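Local coordinates for protein transcriptional activator of comK gene (Bacillus halodurans, PDB 2HQB) that is a membrane lipoprotein of the BMP family, with a substrate-binding-protein fold, and probably activates transcription of the comK gene, at residues G9-D14 with Q50-R55; Y192-V197 with A215-S220; G143-A148 with S154-R159. One frame throughout, in Å; residues are numbered along the deposited sequence.

Contact 1: G9-D14 with Q50-R55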
loop_
_atom_site.group_PDB
_atom_site.type_symbol
_atom_site.label_atom_id
_atom_site.label_comp_id
_atom_site.label_asym_id
_atom_site.label_seq_id
_atom_site.Cartn_x
_atom_site.Cartn_y
_atom_site.Cartn_z
ATOM N N GLY A 9 -19.315 6.865 5.407
ATOM C CA GLY A 9 -19.257 7.387 4.052
ATOM C C GLY A 9 -17.816 7.292 3.515
ATOM O O GLY A 9 -16.837 7.264 4.294
ATOM N N LEU A 10 -17.677 7.203 2.194
ATOM C CA LEU A 10 -16.363 7.158 1.587
ATOM C C LEU A 10 -16.312 8.103 0.409
ATOM O O LEU A 10 -17.188 8.097 -0.449
ATOM C CB LEU A 10 -16.002 5.744 1.111
ATOM C CG LEU A 10 -14.714 5.629 0.262
ATOM C CD1 LEU A 10 -13.523 6.102 1.074
ATOM C CD2 LEU A 10 -14.515 4.199 -0.191
ATOM N N LEU A 11 -15.305 8.954 0.390
ATOM C CA LEU A 11 -15.143 9.833 -0.743
ATOM C C LEU A 11 -13.978 9.206 -1.487
ATOM O O LEU A 11 -13.017 8.754 -0.875
ATOM C CB LEU A 11 -14.774 11.244 -0.324
ATOM C CG LEU A 11 -15.803 12.059 0.443
ATOM C CD1 LEU A 11 -15.289 13.449 0.484
ATOM C CD2 LEU A 11 -17.195 12.000 -0.227
ATOM N N VAL A 12 -14.078 9.154 -2.809
ATOM C CA VAL A 12 -13.027 8.580 -3.620
ATOM C C VAL A 12 -12.851 9.469 -4.863
ATOM O O VAL A 12 -13.791 10.116 -5.316
ATOM C CB VAL A 12 -13.385 7.132 -3.937
ATOM C CG1 VAL A 12 -14.316 7.047 -5.104
ATOM C CG2 VAL A 12 -12.169 6.362 -4.152
ATOM N N GLU A 13 -11.636 9.569 -5.380
ATOM C CA GLU A 13 -11.424 10.424 -6.548
ATOM C C GLU A 13 -10.974 9.567 -7.715
ATOM O O GLU A 13 -10.543 8.434 -7.512
ATOM C CB GLU A 13 -10.362 11.464 -6.239
ATOM C CG GLU A 13 -8.974 10.879 -6.204
ATOM C CD GLU A 13 -7.942 11.869 -5.720
ATOM O OE1 GLU A 13 -7.884 13.017 -6.247
ATOM O OE2 GLU A 13 -7.186 11.480 -4.803
ATOM N N ASP A 14 -11.035 10.102 -8.929
ATOM C CA ASP A 14 -10.658 9.318 -10.109
ATOM C C ASP A 14 -9.193 8.824 -10.142
ATOM O O ASP A 14 -8.279 9.630 -10.012
ATOM C CB ASP A 14 -11.042 10.134 -11.339
ATOM C CG ASP A 14 -12.589 10.249 -11.507
ATOM O OD1 ASP A 14 -13.241 9.192 -11.689
ATOM O OD2 ASP A 14 -13.157 11.374 -11.451
ATOM N N GLN A 50 -14.393 21.765 -3.626
ATOM C CA GLN A 50 -15.789 22.104 -3.901
ATOM C C GLN A 50 -16.719 20.909 -3.758
ATOM O O GLN A 50 -17.603 20.900 -2.897
ATOM C CB GLN A 50 -15.929 22.686 -5.318
ATOM C CG GLN A 50 -17.403 22.905 -5.781
ATOM C CD GLN A 50 -17.622 22.799 -7.317
ATOM O OE1 GLN A 50 -17.417 21.727 -7.935
ATOM N NE2 GLN A 50 -18.048 23.914 -7.930
ATOM N N LYS A 51 -16.509 19.905 -4.607
ATOM C CA LYS A 51 -17.335 18.707 -4.605
ATOM C C LYS A 51 -17.234 18.013 -3.267
ATOM O O LYS A 51 -18.241 17.598 -2.697
ATOM C CB LYS A 51 -16.894 17.724 -5.695
ATOM C CG LYS A 51 -17.074 18.193 -7.126
ATOM C CD LYS A 51 -16.188 17.391 -8.092
ATOM C CE LYS A 51 -16.129 18.025 -9.479
ATOM N NZ LYS A 51 -14.954 17.527 -10.249
ATOM N N ALA A 52 -16.009 17.878 -2.771
ATOM C CA ALA A 52 -15.786 17.200 -1.516
ATOM C C ALA A 52 -16.647 17.844 -0.442
ATOM O O ALA A 52 -17.318 17.141 0.306
ATOM C CB ALA A 52 -14.299 17.246 -1.146
ATOM N N HIS A 53 -16.653 19.171 -0.378
ATOM C CA HIS A 53 -17.467 19.850 0.636
ATOM C C HIS A 53 -18.962 19.620 0.475
ATOM O O HIS A 53 -19.648 19.380 1.467
ATOM C CB HIS A 53 -17.202 21.359 0.672
ATOM C CG HIS A 53 -15.885 21.716 1.277
ATOM N ND1 HIS A 53 -15.125 20.806 1.984
ATOM C CD2 HIS A 53 -15.166 22.860 1.237
ATOM C CE1 HIS A 53 -13.988 21.374 2.344
ATOM N NE2 HIS A 53 -13.988 22.618 1.903
ATOM N N ARG A 54 -19.456 19.709 -0.760
ATOM C CA ARG A 54 -20.865 19.477 -1.032
ATOM C C ARG A 54 -21.248 18.048 -0.631
ATOM O O ARG A 54 -22.231 17.845 0.090
ATOM C CB ARG A 54 -21.192 19.630 -2.519
ATOM C CG ARG A 54 -20.880 20.960 -3.178
ATOM C CD ARG A 54 -21.078 20.798 -4.699
ATOM N NE ARG A 54 -20.375 21.798 -5.501
ATOM C CZ ARG A 54 -20.698 23.086 -5.542
ATOM N NH1 ARG A 54 -21.721 23.551 -4.827
ATOM N NH2 ARG A 54 -19.997 23.915 -6.303
ATOM N N ARG A 55 -20.481 17.059 -1.097
ATOM C CA ARG A 55 -20.798 15.664 -0.804
ATOM C C ARG A 55 -20.686 15.332 0.670
ATOM O O ARG A 55 -21.136 14.282 1.109
ATOM C CB ARG A 55 -19.914 14.717 -1.615
ATOM C CG ARG A 55 -20.013 14.885 -3.118
ATOM C CD ARG A 55 -21.363 14.453 -3.710
ATOM N NE ARG A 55 -21.538 14.921 -5.097
ATOM C CZ ARG A 55 -22.109 16.082 -5.442
ATOM N NH1 ARG A 55 -22.573 16.883 -4.488
ATOM N NH2 ARG A 55 -22.190 16.460 -6.729
#
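R55 meets L11 through CB and not through its guanidinium, the one flat group on a residue that touches across this contact. Neither a face nor an edge of that group rests on residues 9-14. Its CB lies 4.1 Å from L11 CD2, while the chain beyond bends at chi2 (-69°) and carries the charged end away from the strand, where NH1 has a long, weak ion pair with E58. The touching is therefore all aliphatic, with the two side chains crossing at about a right angle.

L11 does most of the work on the strand side and gives up more than half of the 101 Å² buried between the segments. Its CG stands anti to its own carbonyl carbon (chi1 -67°), and the two methyl ends part to reach different residues of one helical turn. CD2 goes to R55, while CD1 comes to A52, 4.2 Å from A52 CB. The same CD1 is 4.2 Å from A52 O, so the leucine reaches the helix backbone as well as its side chain; the L11 and A52 CA atoms are 7.4 Å apart. Within the helix, R55 N bonds to K51 O at 2.8 Å, and no hydrogen bond links the two segments.

Strand 7-11 lies between strands 39-43 and 66-69 of a parallel sheet, bonded through its backbone to both. Helix 49-61 is the helix of the beta-alpha-beta crossover from strand 39-43 to strand 66-69, in the alpha/beta sheet of a periplasmic-binding-protein-like fold. L11 also packs on F74 and F78 of helix 73-79, whose Y77 touches A52, whereas L10 packs against helix 23-35.

Contact 2: Y192-V197 with A215-S220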
loop_
_atom_site.group_PDB
_atom_site.type_symbol
_atom_site.label_atom_id
_atom_site.label_comp_id
_atom_site.label_asym_id
_atom_site.label_seq_id
_atom_site.Cartn_x
_atom_site.Cartn_y
_atom_site.Cartn_z
ATOM N N TYR A 192 1.178 1.216 -12.800
ATOM C CA TYR A 192 1.776 0.390 -13.860
ATOM C C TYR A 192 2.221 -0.970 -13.461
ATOM O O TYR A 192 2.734 -1.706 -14.281
ATOM C CB TYR A 192 2.974 1.105 -14.477
ATOM C CG TYR A 192 4.017 1.460 -13.460
ATOM C CD1 TYR A 192 4.769 0.459 -12.804
ATOM C CD2 TYR A 192 4.216 2.795 -13.090
ATOM C CE1 TYR A 192 5.687 0.802 -11.796
ATOM C CE2 TYR A 192 5.129 3.151 -12.083
ATOM C CZ TYR A 192 5.855 2.150 -11.441
ATOM O OH TYR A 192 6.718 2.507 -10.435
ATOM N N HIS A 193 2.028 -1.308 -12.202
ATOM C CA HIS A 193 2.455 -2.582 -11.686
ATOM C C HIS A 193 2.175 -3.799 -12.578
ATOM O O HIS A 193 3.122 -4.502 -12.970
ATOM C CB HIS A 193 1.875 -2.779 -10.296
ATOM C CG HIS A 193 2.360 -4.014 -9.618
ATOM N ND1 HIS A 193 3.598 -4.091 -9.017
ATOM C CD2 HIS A 193 1.789 -5.230 -9.474
ATOM C CE1 HIS A 193 3.769 -5.307 -8.532
ATOM N NE2 HIS A 193 2.687 -6.019 -8.794
ATOM N N VAL A 194 0.910 -4.064 -12.910
ATOM C CA VAL A 194 0.617 -5.216 -13.768
ATOM C C VAL A 194 1.295 -5.123 -15.147
ATOM O O VAL A 194 2.018 -6.044 -15.546
ATOM C CB VAL A 194 -0.836 -5.401 -13.961
ATOM C CG1 VAL A 194 -1.055 -6.551 -14.880
ATOM C CG2 VAL A 194 -1.492 -5.694 -12.621
ATOM N N PRO A 195 1.066 -4.028 -15.898
ATOM C CA PRO A 195 1.718 -3.893 -17.205
ATOM C C PRO A 195 3.170 -4.415 -17.148
ATOM O O PRO A 195 3.602 -5.186 -18.003
ATOM C CB PRO A 195 1.685 -2.390 -17.438
ATOM C CG PRO A 195 0.371 -1.997 -16.869
ATOM C CD PRO A 195 0.251 -2.839 -15.600
ATOM N N VAL A 196 3.903 -4.003 -16.115
ATOM C CA VAL A 196 5.288 -4.412 -15.943
ATOM C C VAL A 196 5.420 -5.848 -15.443
ATOM O O VAL A 196 6.350 -6.539 -15.847
ATOM C CB VAL A 196 6.059 -3.461 -14.973
ATOM C CG1 VAL A 196 7.385 -4.078 -14.577
ATOM C CG2 VAL A 196 6.307 -2.104 -15.629
ATOM N N VAL A 197 4.519 -6.307 -14.572
ATOM C CA VAL A 197 4.611 -7.688 -14.091
ATOM C C VAL A 197 4.453 -8.614 -15.286
ATOM O O VAL A 197 5.201 -9.573 -15.449
ATOM C CB VAL A 197 3.528 -8.027 -13.023
ATOM C CG1 VAL A 197 3.360 -9.493 -12.916
ATOM C CG2 VAL A 197 3.971 -7.568 -11.686
ATOM N N ALA A 215 -0.350 -12.825 -6.420
ATOM C CA ALA A 215 0.016 -14.167 -6.862
ATOM C C ALA A 215 -0.861 -14.681 -7.989
ATOM O O ALA A 215 -0.364 -15.082 -9.029
ATOM C CB ALA A 215 -0.015 -15.118 -5.707
ATOM N N ASP A 216 -2.173 -14.656 -7.800
ATOM C CA ASP A 216 -3.073 -15.139 -8.834
ATOM C C ASP A 216 -3.116 -14.281 -10.105
ATOM O O ASP A 216 -3.552 -14.735 -11.161
ATOM C CB ASP A 216 -4.446 -15.334 -8.213
ATOM C CG ASP A 216 -4.423 -16.408 -7.117
ATOM O OD1 ASP A 216 -4.246 -17.606 -7.452
ATOM O OD2 ASP A 216 -4.555 -16.059 -5.918
ATOM N N LEU A 217 -2.636 -13.048 -10.001
ATOM C CA LEU A 217 -2.577 -12.131 -11.143
ATOM C C LEU A 217 -1.084 -12.017 -11.497
ATOM O O LEU A 217 -0.426 -10.972 -11.339
ATOM C CB LEU A 217 -3.152 -10.769 -10.763
ATOM C CG LEU A 217 -3.596 -9.892 -11.933
ATOM C CD1 LEU A 217 -4.827 -10.526 -12.635
ATOM C CD2 LEU A 217 -3.916 -8.483 -11.395
ATOM N N GLY A 218 -0.593 -13.156 -11.965
ATOM C CA GLY A 218 0.781 -13.391 -12.346
ATOM C C GLY A 218 0.720 -14.860 -11.988
ATOM O O GLY A 218 -0.369 -15.436 -12.088
ATOM N N GLY A 219 1.812 -15.468 -11.538
ATOM C CA GLY A 219 1.722 -16.862 -11.163
ATOM C C GLY A 219 3.040 -17.548 -11.325
ATOM O O GLY A 219 3.500 -17.776 -12.465
ATOM N N SER A 220 3.643 -17.875 -10.180
ATOM C CA SER A 220 4.966 -18.503 -10.107
ATOM C C SER A 220 6.043 -17.505 -10.571
ATOM O O SER A 220 7.230 -17.785 -10.455
ATOM C CB SER A 220 5.055 -19.773 -10.957
ATOM O OG SER A 220 5.755 -19.528 -12.171
#
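L217, V194 and V197 share nearly all of the 111 Å² buried here, L217 with the largest part. L217 reaches out from the irregular loop that connects strand 206-211 to strand 222-228 of the mixed sheet, with CG anti to the backbone N (chi1 -160°). It sets its CD2 methyl 3.9 Å from V194 CG2, on the first turn of helix 193-203, which precedes strand 206-211. The two side chains cross at about a right angle and meet through these two methyls. V194 presents the branch that lies beside its own backbone N, with CG1 taking the position anti to it (chi1 178°).

One turn further on, V197 faces the backbone of the loop instead of its side chain. V197 CG1 lies 4.4 Å from L217 O, and the V197 and G218 CA atoms come to 7.1 Å, nearer than V194 and L217 at 8.1 Å. G218 and the following G219 both have phi near 150°, a region open mainly to glycine. The other methyl of V197 is used inside the helix: CG2 sits 3.5 Å above one face of the H193 imidazole, offset toward the ring's rim. That ring is also fixed by a hydrogen bond from ND1 to P187 O, and it touches Q214, just before residues 215-220. The helix backbone closes the same turn with V197 N to H193 O at 2.8 Å.

No hydrogen bond and no salt bridge ties the loop to the helix. L217 is in touch with a crystal neighbour, so its precise position deserves caution. A few methyl groups and a passing carbonyl imply light apolar packing that places no directional bond between loop and helix; V197 is buried, whereas the leucine is exposed and poorly ordered.

Contact 3: G143-A148 with S154-R159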
loop_
_atom_site.group_PDB
_atom_site.type_symbol
_atom_site.label_atom_id
_atom_site.label_comp_id
_atom_site.label_asym_id
_atom_site.label_seq_id
_atom_site.Cartn_x
_atom_site.Cartn_y
_atom_site.Cartn_z
ATOM N N GLY A 143 14.233 0.164 1.919
ATOM C CA GLY A 143 14.111 -1.138 2.517
ATOM C C GLY A 143 14.351 -2.242 1.528
ATOM O O GLY A 143 14.793 -3.299 1.928
ATOM N N PHE A 144 14.076 -2.012 0.251
ATOM C CA PHE A 144 14.268 -3.060 -0.752
ATOM C C PHE A 144 15.739 -3.320 -0.991
ATOM O O PHE A 144 16.184 -4.446 -0.960
ATOM C CB PHE A 144 13.626 -2.682 -2.083
ATOM C CG PHE A 144 13.634 -3.796 -3.088
ATOM C CD1 PHE A 144 12.625 -4.769 -3.081
ATOM C CD2 PHE A 144 14.642 -3.868 -4.065
ATOM C CE1 PHE A 144 12.604 -5.815 -4.052
ATOM C CE2 PHE A 144 14.642 -4.899 -5.042
ATOM C CZ PHE A 144 13.609 -5.878 -5.034
ATOM N N VAL A 145 16.461 -2.253 -1.280
ATOM C CA VAL A 145 17.903 -2.273 -1.519
ATOM C C VAL A 145 18.614 -2.900 -0.304
ATOM O O VAL A 145 19.482 -3.776 -0.446
ATOM C CB VAL A 145 18.393 -0.823 -1.733
ATOM C CG1 VAL A 145 19.778 -0.634 -1.168
ATOM C CG2 VAL A 145 18.325 -0.479 -3.202
ATOM N N ASP A 146 18.230 -2.452 0.888
ATOM C CA ASP A 146 18.824 -2.985 2.091
ATOM C C ASP A 146 18.578 -4.489 2.215
ATOM O O ASP A 146 19.436 -5.212 2.698
ATOM C CB ASP A 146 18.305 -2.244 3.325
ATOM C CG ASP A 146 18.689 -0.769 3.325
ATOM O OD1 ASP A 146 19.643 -0.386 2.614
ATOM O OD2 ASP A 146 18.036 0.016 4.048
ATOM N N GLY A 147 17.417 -4.966 1.787
ATOM C CA GLY A 147 17.157 -6.393 1.854
ATOM C C GLY A 147 18.066 -7.129 0.872
ATOM O O GLY A 147 18.661 -8.153 1.194
ATOM N N ALA A 148 18.192 -6.619 -0.343
ATOM C CA ALA A 148 19.034 -7.278 -1.320
ATOM C C ALA A 148 20.501 -7.085 -0.961
ATOM O O ALA A 148 21.395 -7.508 -1.701
ATOM C CB ALA A 148 18.756 -6.743 -2.711
ATOM N N SER A 154 23.500 -8.318 -3.381
ATOM C CA SER A 154 23.256 -8.172 -4.812
ATOM C C SER A 154 23.177 -6.687 -5.173
ATOM O O SER A 154 22.492 -5.912 -4.510
ATOM C CB SER A 154 21.939 -8.844 -5.202
ATOM O OG SER A 154 21.831 -10.115 -4.607
ATOM N N GLU A 155 23.879 -6.290 -6.222
ATOM C CA GLU A 155 23.836 -4.907 -6.667
ATOM C C GLU A 155 22.393 -4.557 -7.067
ATOM O O GLU A 155 21.839 -5.156 -8.002
ATOM C CB GLU A 155 24.761 -4.695 -7.870
ATOM C CG GLU A 155 24.396 -3.482 -8.676
ATOM C CD GLU A 155 25.529 -2.949 -9.530
ATOM O OE1 GLU A 155 26.052 -3.697 -10.402
ATOM O OE2 GLU A 155 25.884 -1.757 -9.323
ATOM N N ALA A 156 21.806 -3.580 -6.365
ATOM C CA ALA A 156 20.429 -3.136 -6.604
ATOM C C ALA A 156 20.290 -1.974 -7.592
ATOM O O ALA A 156 21.012 -1.000 -7.524
ATOM C CB ALA A 156 19.775 -2.767 -5.278
ATOM N N PHE A 157 19.355 -2.091 -8.522
ATOM C CA PHE A 157 19.133 -1.028 -9.483
ATOM C C PHE A 157 17.795 -0.357 -9.238
ATOM O O PHE A 157 16.755 -1.006 -9.245
ATOM C CB PHE A 157 19.138 -1.564 -10.902
ATOM C CG PHE A 157 20.459 -2.026 -11.354
ATOM C CD1 PHE A 157 21.087 -3.088 -10.718
ATOM C CD2 PHE A 157 21.066 -1.438 -12.447
ATOM C CE1 PHE A 157 22.308 -3.567 -11.177
ATOM C CE2 PHE A 157 22.289 -1.911 -12.911
ATOM C CZ PHE A 157 22.912 -2.976 -12.282
ATOM N N VAL A 158 17.835 0.953 -9.039
ATOM C CA VAL A 158 16.635 1.732 -8.802
ATOM C C VAL A 158 16.442 2.718 -9.925
ATOM O O VAL A 158 17.320 3.514 -10.200
ATOM C CB VAL A 158 16.731 2.522 -7.503
ATOM C CG1 VAL A 158 15.469 3.310 -7.293
ATOM C CG2 VAL A 158 16.957 1.582 -6.346
ATOM N N ARG A 159 15.292 2.627 -10.584
ATOM C CA ARG A 159 14.906 3.538 -11.664
ATOM C C ARG A 159 13.600 4.183 -11.212
ATOM O O ARG A 159 12.739 3.527 -10.636
ATOM C CB ARG A 159 14.677 2.797 -12.988
ATOM C CG ARG A 159 15.939 2.242 -13.635
ATOM C CD ARG A 159 17.022 3.301 -13.741
ATOM N NE ARG A 159 18.125 3.035 -12.823
ATOM C CZ ARG A 159 19.331 2.631 -13.210
ATOM N NH1 ARG A 159 19.601 2.447 -14.501
ATOM N NH2 ARG A 159 20.274 2.415 -12.307
#
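S154 opens the second segment by giving its backbone N-H to A148 O, at an N-to-O distance of 2.8 Å and with an N-H...O angle of 152°. The donor sits almost straight ahead of the carbonyl, at a C=O...N angle of 177°, and the bond ties the end of the helical segment to the start of the strand, where the A148 and S154 CA atoms are 5.6 Å apart. S154 CB lies beside the same oxygen at 3.8 Å, and both A148 and S154 also pack on A121 of helix 110-122. E155 turns from the helix, and its O lies in plane at the edge of the F157 ring.

A156 turns back toward the helix, and its CB packs against V145 CG2. The V145 and A156 CA atoms are 5.7 Å apart here. F157 points to the other side, onto L177 of helix 167-178. V158 again meets the helix: its CG2 is 4.0 Å from V145 CG2, so that one valine methyl serves two strand residues. V158 has CG1 anti to the backbone N (chi1 -180°), which leaves CG2 as the branch that touches, and the two valines cross at about a right angle. R159 then folds back: its NE donates a hydrogen bond to V158 O at 2.8 Å, from well above the carbonyl plane, while the side chain also touches L173 and L177 of helix 167-178.

The strand is thus sandwiched, with helix 139-150 packed on the side of A156 and V158 and helix 167-178 on that of F157. Strand 128-133, helix 139-150 and strand 155-160 form a beta-alpha-beta unit at the margin of the sheet, a recurring element of the periplasmic-binding-protein fold.

The three contacts all join helices to the sheet or loops of an alpha/beta fold, yet share no helix or strand. Contact 1 is buried and belongs to the parallel sheet that includes strand 7-11. The other two are partly buried, with centres about 20 Å apart: contact 3 includes an edge strand of the mixed sheet, while contact 2 is a helix against a loop between two strands of that sheet. Contacts 1 and 3 lie on opposite sides of the chain's centre. Contacts 1 and 2 are apolar and without hydrogen bonds between segments, contact 2 being the more exposed. Contact 3 buries the most surface, 208 Å², and alone adds a backbone hydrogen bond, where only five residues separate the two segments.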